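Local coordinates for protein 6-carboxyhexanoate--coa ligase (PDB 5FLL) that belongs to the 6-carboxyhexanoate--CoA ligase family and binds pimeloyl-AMP and pyrophosphate side by side with magnesium ions, at residues V145-M150 / S180-H185; K141-R146 / D244-P249. One frame throughout, in Å; residues are numbered along the deposited sequence.

In the fold
From the N terminus, the chain passes strand 135-136 and enters the loop on which both contacts start, sharing Val145 and Arg146. Contact 1 joins the end of this loop to helix 170-184, bringing the chain back after helix 154-164 has intervened. Contact 2 closes a much longer excursion: strands 188-194, 203-207, 211-215 and 227-232 follow before helix 238-247 returns to the loop. The sequence interval of contact 1 therefore lies within that of contact 2. In space their centres are about 8 Å apart, and Lys181 NZ of contact 1 hydrogen-bonds to the backbone carbonyls of Leu245 and Gln248 of contact 2. Together they hold one ligand-binding loop against two helices.

Contact 1 (V145-M150 / S180-H185); sequences VRVSRM and SKVSRH. With WAQ (pimeloyl-AMP), chain C; PPV (pyrophosphate), chain D.
Lys181 reaches from helix 170-184 to the backbone of Ser148, and this is the polar part of the contact. Its NZ donates to Ser148 O at 2.7 Å, with a C=O...N angle of 169°, so the ammonium meets the carbonyl oxygen almost head-on. The side chain is extended through every torsion, which carries the charge the full length of the lysine away from its helix. NZ is also hydrogen-bonded to Leu245 O and Gln248 O, giving it three backbone carbonyl partners. Ser148 turns its hydroxyl the other way, to Glu246 O.

The apolar part packs along the stem of that lysine. Val147 CG1 lies 3.8 Å from Lys181 CD, and Met150 CB is 4.0 Å from the same methylene. With CG1 anti to the backbone N (chi1 -179°) and facing the lysine stem, Val147 CG2 lies between Val182 CG2, at 3.9 Å, and the adenine of pimeloyl-AMP, whose N1 is 3.6 Å away.

The third group of interactions runs from the backbone of Val147 to pimeloyl-AMP. Val147 N donates to the adenine N1 at 2.8 Å, while the adenine N6 donates to Val147 O at 2.9 Å in a nearly straight bond, its N-H...O angle being 172°. One residue thus reads both a ring acceptor and the amino group beside it. Met150 adds its CE methyl, 3.9 Å from N6.

Leu245 O belongs to the last turn of helix 238-247 and Gln248 O lies just past its C-terminal end, so the buried ammonium probably sits in a negatively polarised setting that would favour its protonated form. Its three bonds join helix 170-184 to the 145-150 loop and to the C-terminal end of helix 238-247, and the Val147 amide that recognises adenine lies just before the carbonyl so held.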
loop_
_atom_site.group_PDB
_atom_site.type_symbol
_atom_site.label_atom_id
_atom_site.label_comp_id
_atom_site.label_asym_id
_atom_site.label_seq_id
_atom_site.Cartn_x
_atom_site.Cartn_y
_atom_site.Cartn_z
ATOM N N VAL A 145 -4.708 14.892 10.494
ATOM C CA VAL A 145 -5.670 14.770 9.411
ATOM C C VAL A 145 -4.886 14.907 8.117
ATOM O O VAL A 145 -4.172 15.860 7.922
ATOM C CB VAL A 145 -6.714 15.901 9.489
ATOM C CG1 VAL A 145 -7.594 15.904 8.246
ATOM C CG2 VAL A 145 -7.580 15.750 10.725
ATOM N N ARG A 146 -5.029 13.931 7.248
ATOM C CA ARG A 146 -4.292 13.897 6.001
ATOM C C ARG A 146 -5.211 14.262 4.845
ATOM O O ARG A 146 -6.088 13.507 4.471
ATOM C CB ARG A 146 -3.667 12.524 5.786
ATOM C CG ARG A 146 -2.575 12.529 4.724
ATOM C CD ARG A 146 -1.242 13.082 5.216
ATOM N NE ARG A 146 -0.313 13.286 4.081
ATOM C CZ ARG A 146 0.982 13.631 4.170
ATOM N NH1 ARG A 146 1.555 13.865 5.331
ATOM N NH2 ARG A 146 1.704 13.749 3.054
ATOM N N VAL A 147 -5.003 15.454 4.317
ATOM C CA VAL A 147 -5.724 15.924 3.172
ATOM C C VAL A 147 -5.234 15.101 2.005
ATOM O O VAL A 147 -4.034 15.001 1.786
ATOM C CB VAL A 147 -5.379 17.396 2.872
ATOM C CG1 VAL A 147 -6.168 17.896 1.676
ATOM C CG2 VAL A 147 -5.615 18.271 4.079
ATOM N N SER A 148 -6.135 14.534 1.235
ATOM C CA SER A 148 -5.694 13.850 0.049
ATOM C C SER A 148 -6.643 14.058 -1.158
ATOM O O SER A 148 -7.523 14.897 -1.118
ATOM C CB SER A 148 -5.424 12.377 0.348
ATOM O OG SER A 148 -6.609 11.710 0.505
ATOM N N ARG A 149 -6.374 13.338 -2.239
ATOM C CA ARG A 149 -7.116 13.426 -3.484
ATOM C C ARG A 149 -7.076 14.803 -4.079
ATOM O O ARG A 149 -8.061 15.238 -4.655
ATOM C CB ARG A 149 -8.516 12.990 -3.261
ATOM C CG ARG A 149 -8.570 11.594 -2.713
ATOM C CD ARG A 149 -10.003 11.173 -2.479
ATOM N NE ARG A 149 -10.149 9.729 -2.373
ATOM C CZ ARG A 149 -11.306 9.099 -2.506
ATOM N NH1 ARG A 149 -12.436 9.791 -2.737
ATOM N NH2 ARG A 149 -11.332 7.782 -2.449
ATOM N N MET A 150 -5.938 15.488 -3.938
ATOM C CA MET A 150 -5.684 16.691 -4.708
ATOM C C MET A 150 -4.393 16.519 -5.512
ATOM O O MET A 150 -3.468 15.830 -5.071
ATOM C CB MET A 150 -5.575 17.891 -3.793
ATOM C CG MET A 150 -4.325 17.907 -2.892
ATOM S SD MET A 150 -4.504 16.757 -1.529
ATOM C CE MET A 150 -3.246 17.347 -0.444
ATOM N N SER A 180 -4.512 25.259 -1.633
ATOM C CA SER A 180 -5.656 25.717 -2.410
ATOM C C SER A 180 -6.915 24.909 -2.110
ATOM O O SER A 180 -8.009 25.484 -1.931
ATOM C CB SER A 180 -5.348 25.699 -3.895
ATOM O OG SER A 180 -4.197 26.483 -4.179
ATOM N N LYS A 181 -6.783 23.588 -2.061
ATOM C CA LYS A 181 -7.913 22.746 -1.656
ATOM C C LYS A 181 -8.390 23.128 -0.264
ATOM O O LYS A 181 -9.580 23.219 -0.030
ATOM C CB LYS A 181 -7.559 21.262 -1.644
ATOM C CG LYS A 181 -8.634 20.417 -0.939
ATOM C CD LYS A 181 -8.467 18.914 -1.164
ATOM C CE LYS A 181 -9.428 18.134 -0.287
ATOM N NZ LYS A 181 -9.473 16.659 -0.505
ATOM N N VAL A 182 -7.445 23.352 0.646
ATOM C CA VAL A 182 -7.787 23.569 2.037
ATOM C C VAL A 182 -8.471 24.915 2.249
ATOM O O VAL A 182 -9.524 24.989 2.928
ATOM C CB VAL A 182 -6.560 23.417 2.956
ATOM C CG1 VAL A 182 -6.836 23.954 4.348
ATOM C CG2 VAL A 182 -6.128 21.954 3.015
ATOM N N SER A 183 -7.926 25.964 1.621
ATOM C CA SER A 183 -8.504 27.334 1.777
ATOM C C SER A 183 -9.913 27.478 1.224
ATOM O O SER A 183 -10.692 28.329 1.665
ATOM C CB SER A 183 -7.579 28.380 1.135
ATOM O OG SER A 183 -8.134 29.675 1.205
ATOM N N ARG A 184 -10.211 26.683 0.207
ATOM C CA ARG A 184 -11.521 26.673 -0.426
ATOM C C ARG A 184 -12.590 26.247 0.587
ATOM O O ARG A 184 -13.755 26.584 0.456
ATOM C CB ARG A 184 -11.461 25.665 -1.575
ATOM C CG ARG A 184 -12.723 25.461 -2.376
ATOM C CD ARG A 184 -12.633 24.182 -3.221
ATOM N NE ARG A 184 -13.950 23.724 -3.677
ATOM C CZ ARG A 184 -14.660 24.380 -4.572
ATOM N NH1 ARG A 184 -14.168 25.491 -5.085
ATOM N NH2 ARG A 184 -15.871 23.961 -4.910
ATOM N N HIS A 185 -12.211 25.443 1.560
ATOM C CA HIS A 185 -13.197 24.911 2.464
ATOM C C HIS A 185 -13.839 26.064 3.257
ATOM O O HIS A 185 -13.138 26.900 3.818
ATOM C CB HIS A 185 -12.563 23.877 3.385
ATOM C CG HIS A 185 -13.578 23.058 4.099
ATOM N ND1 HIS A 185 -14.403 23.592 5.077
ATOM C CD2 HIS A 185 -13.990 21.786 3.908
ATOM C CE1 HIS A 185 -15.258 22.673 5.480
ATOM N NE2 HIS A 185 -15.025 21.563 4.793
HETATM N N1 WAQ C . -2.464 16.642 4.733
HETATM C C2 WAQ C . -2.322 17.139 6.027
HETATM N N3 WAQ C . -1.063 17.514 6.482
HETATM C C4 WAQ C . -0.003 17.348 5.655
HETATM C C5 WAQ C . -0.153 16.879 4.405
HETATM C C6 WAQ C . -1.374 16.519 3.966
HETATM N N6 WAQ C . -1.463 16.038 2.733
HETATM N N7 WAQ C . 1.049 16.867 3.821
HETATM C C8 WAQ C . 1.945 17.307 4.689
HETATM N N9 WAQ C . 1.286 17.618 5.825
HETATM C "C1'" WAQ C . 1.839 18.103 7.093
HETATM C "C2'" WAQ C . 2.583 16.958 7.727
HETATM O "O2'" WAQ C . 2.590 17.093 9.120
HETATM C "C3'" WAQ C . 4.008 17.180 7.221
HETATM O "O3'" WAQ C . 4.956 16.494 8.031
HETATM C "C4'" WAQ C . 4.102 18.658 7.404
HETATM O "O4'" WAQ C . 2.797 19.158 6.983
HETATM C "C5'" WAQ C . 5.133 19.238 6.442
HETATM O "O5'" WAQ C . 4.989 18.539 5.269
HETATM O OAB WAQ C . 8.273 26.972 -1.298
HETATM O OAC WAQ C . 7.233 20.855 2.026
HETATM O OAD WAQ C . 7.438 18.503 4.425
HETATM O OAE WAQ C . 6.122 27.601 -1.735
HETATM O OAH WAQ C . 5.429 18.184 2.765
HETATM C CAK WAQ C . 5.943 24.978 1.932
HETATM C CAL WAQ C . 6.705 25.980 1.012
HETATM C CAM WAQ C . 6.638 23.626 1.968
HETATM C CAN WAQ C . 6.538 25.609 -0.440
HETATM C CAO WAQ C . 6.101 22.776 3.105
HETATM O OAU WAQ C . 5.870 20.497 3.869
HETATM C CAW WAQ C . 7.014 26.842 -1.206
HETATM C CAX WAQ C . 6.453 21.270 2.904
HETATM P PBG WAQ C . 5.925 18.906 3.981
HETATM O O11 PPV D . 4.542 13.920 5.051
HETATM P P1 PPV D . 5.180 15.007 4.229
HETATM O O21 PPV D . 4.295 15.644 3.210
HETATM O O31 PPV D . 6.050 15.993 5.020
HETATM O OPP PPV D . 6.204 14.170 3.258
HETATM P P2 PPV D . 7.282 14.907 2.285
HETATM O O12 PPV D . 6.496 15.843 1.395
HETATM O O22 PPV D . 7.911 13.770 1.503
HETATM O O32 PPV D . 8.183 15.664 3.246
#

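Contact 2 (K141-R146 / D244-P249); sequences KEKGVR and DLEKQP. With WAQ (pimeloyl-AMP), chain C; PPV (pyrophosphate), chain D.
Arg146 and Glu246 meet through backbone and side chain: Glu246 CG rests 3.4 Å from Arg146 O, and the two CA atoms, 6.2 Å apart, are the nearest pair across the segments. Beside them, buried Val145 and Leu245 touch more lightly, CG1 to CD1 at 4.4 Å.

The outer side is looser. Glu246 is extended beyond CG, and its carboxylate runs toward exposed Lys143, yet OE2 remains 4.5 Å from Lys143 NZ, beyond a salt bridge, so only a long-range attraction is likely. Lys143 NZ instead donates to Gly144 O at 2.9 Å, a bond for which the lysine folds back through its last two torsions (75° and 56°).

Away from the helix, the Arg146 guanidinium lies with one face over N7 of pimeloyl-AMP, which stands 3.1 Å above its plane. Near its plane at the edge, NH1 donates to pyrophosphate O11 at 3.0 Å, while NH2 donates to O21 at 3.2 Å, an oxygen raised from that plane toward the adenine face. Arg124 O and Glu32 also hold this group and help fix its rotation. Helix 238-247 thus backs a nucleotide-binding loop whose arginine spans the adenine and the pyrophosphate in the ligand site.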
loop_
_atom_site.group_PDB
_atom_site.type_symbol
_atom_site.label_atom_id
_atom_site.label_comp_id
_atom_site.label_asym_id
_atom_site.label_seq_id
_atom_site.Cartn_x
_atom_site.Cartn_y
_atom_site.Cartn_z
ATOM N N LYS A 141 -4.884 12.899 17.131
ATOM C CA LYS A 141 -3.643 12.850 17.878
ATOM C C LYS A 141 -2.391 12.893 16.966
ATOM O O LYS A 141 -2.219 13.845 16.214
ATOM C CB LYS A 141 -3.658 11.634 18.792
ATOM C CG LYS A 141 -4.890 11.584 19.675
ATOM C CD LYS A 141 -4.801 10.423 20.662
ATOM C CE LYS A 141 -5.535 10.706 21.963
ATOM N NZ LYS A 141 -5.159 9.737 23.035
ATOM N N GLU A 142 -1.505 11.898 17.068
ATOM C CA GLU A 142 -0.227 11.891 16.304
ATOM C C GLU A 142 -0.432 11.605 14.834
ATOM O O GLU A 142 0.395 11.998 13.988
ATOM C CB GLU A 142 0.790 10.875 16.871
ATOM C CG GLU A 142 1.108 11.035 18.367
ATOM C CD GLU A 142 1.860 12.329 18.699
ATOM O OE1 GLU A 142 2.588 12.871 17.845
ATOM O OE2 GLU A 142 1.752 12.802 19.846
ATOM N N LYS A 143 -1.555 10.981 14.501
ATOM C CA LYS A 143 -1.833 10.697 13.105
ATOM C C LYS A 143 -2.058 11.994 12.328
ATOM O O LYS A 143 -1.528 12.178 11.223
ATOM C CB LYS A 143 -3.036 9.764 12.985
ATOM C CG LYS A 143 -3.389 9.378 11.552
ATOM C CD LYS A 143 -4.582 8.407 11.483
ATOM C CE LYS A 143 -5.930 9.109 11.748
ATOM N NZ LYS A 143 -6.207 10.277 10.832
ATOM N N GLY A 144 -2.839 12.906 12.896
ATOM C CA GLY A 144 -3.198 14.118 12.179
ATOM C C GLY A 144 -4.264 13.845 11.150
ATOM O O GLY A 144 -4.715 12.718 10.962
ATOM N N VAL A 145 -4.708 14.892 10.494
ATOM C CA VAL A 145 -5.670 14.770 9.411
ATOM C C VAL A 145 -4.886 14.907 8.117
ATOM O O VAL A 145 -4.172 15.860 7.922
ATOM C CB VAL A 145 -6.714 15.901 9.489
ATOM C CG1 VAL A 145 -7.594 15.904 8.246
ATOM C CG2 VAL A 145 -7.580 15.750 10.725
ATOM N N ARG A 146 -5.029 13.931 7.248
ATOM C CA ARG A 146 -4.292 13.897 6.001
ATOM C C ARG A 146 -5.211 14.262 4.845
ATOM O O ARG A 146 -6.088 13.507 4.471
ATOM C CB ARG A 146 -3.667 12.524 5.786
ATOM C CG ARG A 146 -2.575 12.529 4.724
ATOM C CD ARG A 146 -1.242 13.082 5.216
ATOM N NE ARG A 146 -0.313 13.286 4.081
ATOM C CZ ARG A 146 0.982 13.631 4.170
ATOM N NH1 ARG A 146 1.555 13.865 5.331
ATOM N NH2 ARG A 146 1.704 13.749 3.054
ATOM N N ASP A 244 -14.392 15.854 4.250
ATOM C CA ASP A 244 -14.179 16.681 3.071
ATOM C C ASP A 244 -12.694 16.731 2.728
ATOM O O ASP A 244 -12.294 16.556 1.578
ATOM C CB ASP A 244 -14.714 18.096 3.288
ATOM C CG ASP A 244 -16.238 18.150 3.392
ATOM O OD1 ASP A 244 -16.895 17.303 2.778
ATOM O OD2 ASP A 244 -16.776 19.015 4.125
ATOM N N LEU A 245 -11.860 16.955 3.730
ATOM C CA LEU A 245 -10.457 17.121 3.471
ATOM C C LEU A 245 -9.817 15.828 2.981
ATOM O O LEU A 245 -8.989 15.857 2.102
ATOM C CB LEU A 245 -9.757 17.645 4.704
ATOM C CG LEU A 245 -10.231 19.034 5.124
ATOM C CD1 LEU A 245 -9.726 19.367 6.514
ATOM C CD2 LEU A 245 -9.781 20.096 4.139
ATOM N N GLU A 246 -10.270 14.692 3.492
ATOM C CA GLU A 246 -9.741 13.408 3.073
ATOM C C GLU A 246 -10.265 12.923 1.727
ATOM O O GLU A 246 -9.552 12.196 1.010
ATOM C CB GLU A 246 -10.041 12.334 4.132
ATOM C CG GLU A 246 -9.242 12.516 5.400
ATOM C CD GLU A 246 -9.665 11.592 6.536
ATOM O OE1 GLU A 246 -10.755 10.979 6.494
ATOM O OE2 GLU A 246 -8.890 11.511 7.500
ATOM N N LYS A 247 -11.514 13.245 1.411
ATOM C CA LYS A 247 -12.235 12.538 0.347
ATOM C C LYS A 247 -12.588 13.367 -0.895
ATOM O O LYS A 247 -12.892 12.802 -1.956
ATOM C CB LYS A 247 -13.516 11.940 0.915
ATOM C CG LYS A 247 -13.247 10.896 1.978
ATOM C CD LYS A 247 -12.570 9.691 1.361
ATOM C CE LYS A 247 -12.995 8.405 2.046
ATOM N NZ LYS A 247 -11.990 8.105 3.096
ATOM N N GLN A 248 -12.615 14.685 -0.755
ATOM C CA GLN A 248 -13.086 15.545 -1.829
ATOM C C GLN A 248 -11.987 15.695 -2.901
ATOM O O GLN A 248 -10.870 16.122 -2.595
ATOM C CB GLN A 248 -13.480 16.901 -1.281
ATOM C CG GLN A 248 -13.826 17.953 -2.339
ATOM C CD GLN A 248 -13.606 19.388 -1.832
ATOM O OE1 GLN A 248 -12.609 19.688 -1.166
ATOM N NE2 GLN A 248 -14.521 20.276 -2.174
ATOM N N PRO A 249 -12.302 15.279 -4.137
ATOM C CA PRO A 249 -11.286 15.281 -5.156
ATOM C C PRO A 249 -11.108 16.630 -5.825
ATOM O O PRO A 249 -12.069 17.213 -6.330
ATOM C CB PRO A 249 -11.761 14.217 -6.159
ATOM C CG PRO A 249 -13.202 13.991 -5.891
ATOM C CD PRO A 249 -13.495 14.488 -4.503
HETATM N N1 WAQ C . -2.464 16.642 4.733
HETATM C C2 WAQ C . -2.322 17.139 6.027
HETATM N N3 WAQ C . -1.063 17.514 6.482
HETATM C C4 WAQ C . -0.003 17.348 5.655
HETATM C C5 WAQ C . -0.153 16.879 4.405
HETATM C C6 WAQ C . -1.374 16.519 3.966
HETATM N N6 WAQ C . -1.463 16.038 2.733
HETATM N N7 WAQ C . 1.049 16.867 3.821
HETATM C C8 WAQ C . 1.945 17.307 4.689
HETATM N N9 WAQ C . 1.286 17.618 5.825
HETATM C "C1'" WAQ C . 1.839 18.103 7.093
HETATM C "C2'" WAQ C . 2.583 16.958 7.727
HETATM O "O2'" WAQ C . 2.590 17.093 9.120
HETATM C "C3'" WAQ C . 4.008 17.180 7.221
HETATM O "O3'" WAQ C . 4.956 16.494 8.031
HETATM C "C4'" WAQ C . 4.102 18.658 7.404
HETATM O "O4'" WAQ C . 2.797 19.158 6.983
HETATM C "C5'" WAQ C . 5.133 19.238 6.442
HETATM O "O5'" WAQ C . 4.989 18.539 5.269
HETATM O OAB WAQ C . 8.273 26.972 -1.298
HETATM O OAC WAQ C . 7.233 20.855 2.026
HETATM O OAD WAQ C . 7.438 18.503 4.425
HETATM O OAE WAQ C . 6.122 27.601 -1.735
HETATM O OAH WAQ C . 5.429 18.184 2.765
HETATM C CAK WAQ C . 5.943 24.978 1.932
HETATM C CAL WAQ C . 6.705 25.980 1.012
HETATM C CAM WAQ C . 6.638 23.626 1.968
HETATM C CAN WAQ C . 6.538 25.609 -0.440
HETATM C CAO WAQ C . 6.101 22.776 3.105
HETATM O OAU WAQ C . 5.870 20.497 3.869
HETATM C CAW WAQ C . 7.014 26.842 -1.206
HETATM C CAX WAQ C . 6.453 21.270 2.904
HETATM P PBG WAQ C . 5.925 18.906 3.981
HETATM O O11 PPV D . 4.542 13.920 5.051
HETATM P P1 PPV D . 5.180 15.007 4.229
HETATM O O21 PPV D . 4.295 15.644 3.210
HETATM O O31 PPV D . 6.050 15.993 5.020
HETATM O OPP PPV D . 6.204 14.170 3.258
HETATM P P2 PPV D . 7.282 14.907 2.285
HETATM O O12 PPV D . 6.496 15.843 1.395
HETATM O O22 PPV D . 7.911 13.770 1.503
HETATM O O32 PPV D . 8.183 15.664 3.246
#